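Local coordinates for protein beta-agarase B (Zobellia galactanivorans, PDB 4ATF) that hydrolyses the beta-1,4 linkages of agarose, cutting the chains at random with retention of anomeric configuration and releasing mainly tetramers, at residues A[75-80]-A[84-89]. The protein carries 1 engineered substitution. Numbering follows the deposited sequence.
Sequences RSYVAD and KMWATR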
loop_
_atom_site.group_PDB
_atom_site.type_symbol
_atom_site.label_atom_id
_atom_site.label_comp_id
_atom_site.label_asym_id
_atom_site.label_seq_id
_atom_site.Cartn_x
_atom_site.Cartn_y
_atom_site.Cartn_z
ATOM N N ARG A 75 16.518 -4.764 4.188
ATOM C CA ARG A 75 15.914 -5.276 2.958
ATOM C C ARG A 75 15.273 -4.147 2.113
ATOM O O ARG A 75 14.518 -4.410 1.156
ATOM C CB ARG A 75 14.904 -6.424 3.269
ATOM C CG ARG A 75 15.608 -7.769 3.616
ATOM C CD ARG A 75 16.292 -8.321 2.358
ATOM N NE ARG A 75 17.167 -9.501 2.573
ATOM C CZ ARG A 75 18.450 -9.429 2.986
ATOM N NH1 ARG A 75 19.052 -8.247 3.230
ATOM N NH2 ARG A 75 19.164 -10.531 3.117
ATOM N N SER A 76 15.497 -2.909 2.518
ATOM C CA SER A 76 15.170 -1.769 1.647
ATOM C C SER A 76 16.440 -0.971 1.333
ATOM O O SER A 76 17.409 -0.952 2.132
ATOM C CB SER A 76 14.090 -0.866 2.316
ATOM O OG SER A 76 14.596 -0.448 3.603
ATOM N N TYR A 77 16.442 -0.331 0.156
ATOM C CA TYR A 77 17.556 0.567 -0.216
ATOM C C TYR A 77 17.099 1.559 -1.292
ATOM O O TYR A 77 15.972 1.455 -1.799
ATOM C CB TYR A 77 18.783 -0.221 -0.693
ATOM C CG TYR A 77 18.561 -1.059 -1.938
ATOM C CD1 TYR A 77 17.819 -2.246 -1.868
ATOM C CD2 TYR A 77 19.182 -0.731 -3.155
ATOM C CE1 TYR A 77 17.658 -3.114 -3.043
ATOM C CE2 TYR A 77 19.032 -1.577 -4.347
ATOM C CZ TYR A 77 18.260 -2.747 -4.257
ATOM O OH TYR A 77 18.059 -3.532 -5.337
ATOM N N VAL A 78 17.950 2.520 -1.620
ATOM C CA VAL A 78 17.663 3.359 -2.788
ATOM C C VAL A 78 18.837 3.426 -3.719
ATOM O O VAL A 78 19.964 3.673 -3.281
ATOM C CB VAL A 78 16.827 4.643 -2.520
ATOM C CG1 VAL A 78 16.383 4.861 -1.094
ATOM C CG2 VAL A 78 17.057 5.811 -3.385
ATOM N N ALA A 79 18.586 3.088 -4.982
ATOM C CA ALA A 79 19.698 2.998 -5.953
ATOM C C ALA A 79 19.182 3.221 -7.388
ATOM O O ALA A 79 18.020 2.888 -7.693
ATOM C CB ALA A 79 20.422 1.632 -5.840
ATOM N N ASP A 80 20.026 3.816 -8.238
ATOM C CA ASP A 80 19.733 3.893 -9.664
ATOM C C ASP A 80 18.361 4.562 -9.947
ATOM O O ASP A 80 17.685 4.165 -10.886
ATOM C CB ASP A 80 19.796 2.479 -10.254
ATOM C CG ASP A 80 21.189 1.849 -10.079
ATOM O OD1 ASP A 80 22.219 2.565 -9.985
ATOM O OD2 ASP A 80 21.247 0.629 -10.009
ATOM N N LYS A 84 13.976 0.624 -3.729
ATOM C CA LYS A 84 13.852 -0.806 -3.950
ATOM C C LYS A 84 13.809 -1.616 -2.630
ATOM O O LYS A 84 14.342 -1.192 -1.631
ATOM C CB LYS A 84 14.981 -1.285 -4.845
ATOM C CG LYS A 84 14.972 -0.601 -6.252
ATOM C CD LYS A 84 16.162 -1.129 -6.995
ATOM C CE LYS A 84 16.453 -0.304 -8.252
ATOM N NZ LYS A 84 17.458 -0.940 -9.166
ATOM N N MET A 85 13.189 -2.786 -2.641
ATOM C CA MET A 85 12.920 -3.564 -1.453
ATOM C C MET A 85 12.914 -4.999 -2.012
ATOM O O MET A 85 12.238 -5.246 -3.029
ATOM C CB MET A 85 11.475 -3.191 -1.033
ATOM C CG MET A 85 11.289 -2.866 0.309
ATOM S SD MET A 85 9.610 -2.212 0.232
ATOM C CE MET A 85 10.149 -0.496 0.184
ATOM N N TRP A 86 13.601 -5.952 -1.392
ATOM C CA TRP A 86 13.562 -7.323 -1.914
ATOM C C TRP A 86 13.336 -8.353 -0.825
ATOM O O TRP A 86 13.342 -8.005 0.354
ATOM C CB TRP A 86 14.830 -7.662 -2.753
ATOM C CG TRP A 86 16.104 -8.058 -2.046
ATOM C CD1 TRP A 86 16.713 -9.287 -2.118
ATOM C CD2 TRP A 86 16.978 -7.227 -1.263
ATOM N NE1 TRP A 86 17.883 -9.292 -1.405
ATOM C CE2 TRP A 86 18.083 -8.050 -0.860
ATOM C CE3 TRP A 86 16.934 -5.897 -0.840
ATOM C CZ2 TRP A 86 19.139 -7.577 -0.064
ATOM C CZ3 TRP A 86 18.003 -5.404 -0.038
ATOM C CH2 TRP A 86 19.095 -6.249 0.321
ATOM N N ALA A 87 13.177 -9.619 -1.205
ATOM C CA ALA A 87 12.795 -10.674 -0.247
ATOM C C ALA A 87 13.823 -11.861 -0.213
ATOM O O ALA A 87 14.202 -12.349 -1.273
ATOM C CB ALA A 87 11.397 -11.228 -0.643
ATOM N N THR A 88 14.222 -12.346 0.964
ATOM C CA THR A 88 15.100 -13.535 1.047
ATOM C C THR A 88 14.584 -14.433 2.174
ATOM O O THR A 88 14.065 -13.908 3.187
ATOM C CB THR A 88 16.568 -13.156 1.308
ATOM O OG1 THR A 88 16.640 -12.317 2.485
ATOM C CG2 THR A 88 17.149 -12.418 0.067
ATOM N N ARG A 89 14.691 -15.750 2.004
ATOM C CA ARG A 89 14.343 -16.696 3.097
ATOM C C ARG A 89 15.184 -16.440 4.358
ATOM O O ARG A 89 16.425 -16.263 4.306
ATOM C CB ARG A 89 14.546 -18.149 2.644
ATOM C CG ARG A 89 13.802 -19.180 3.515
ATOM C CD ARG A 89 12.946 -19.997 2.511
ATOM N NE ARG A 89 11.643 -19.593 2.735
ATOM C CZ ARG A 89 10.568 -19.707 1.948
ATOM N NH1 ARG A 89 10.500 -20.223 0.688
ATOM N NH2 ARG A 89 9.498 -19.227 2.509
#
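Tyr77 and Lys84 form an antiparallel hydrogen-bonded pair, with Tyr77 N to Lys84 O and Lys84 N to Tyr77 O both 2.9 Å, and a further backbone bond runs from Trp86 N to Arg75 O. This is a beta hairpin of the GH16 catalytic domain, a concanavalin-clan beta-sandwich; its strand 82-89 goes on to pair with strands 96-103 and 293-306. Ser76 and Met85, the non-hydrogen-bonded pair, meet on one face of the sheet, where Ser76 also packs on Ile101. Tyr77 and Lys84 point to the other face. There Lys84 CB sits 3.6 Å from Tyr77 CZ, over one face of the phenol ring and towards its rim, and the extended lysine chain carries CD past Tyr77 OH. Tyr77 CG is tucked between its own backbone N and carbonyl carbon (chi1 62°), which stands the ring beside Trp86: Tyr77 CE1 comes to 3.6 Å from Trp86 CE3, with the two ring planes nearly perpendicular. Thr293 of strand 293-306 touches both Lys84 and Trp86. Arg75 lies over one face of the indole. Arg75 CD rests over the centre of the Trp86 six-membered ring, a CH-pi contact 3.7 Å from CD to the ring centroid, and the chain, bent at chi2, lays the guanidinium 18° from parallel to the indole with Arg75 NH1 3.4 Å from Trp86 CZ2. With an alanine in place of Arg75, the indole would probably lose this cover and the Thr88 hydroxyl its two nitrogen donors. That grip is side-on and nearly flat: Arg75 NE reaches Thr88 OG1 at 2.9 Å and Arg75 NH2 reaches the same oxygen at 3.2 Å, with OG1 within 5° of the guanidinium plane.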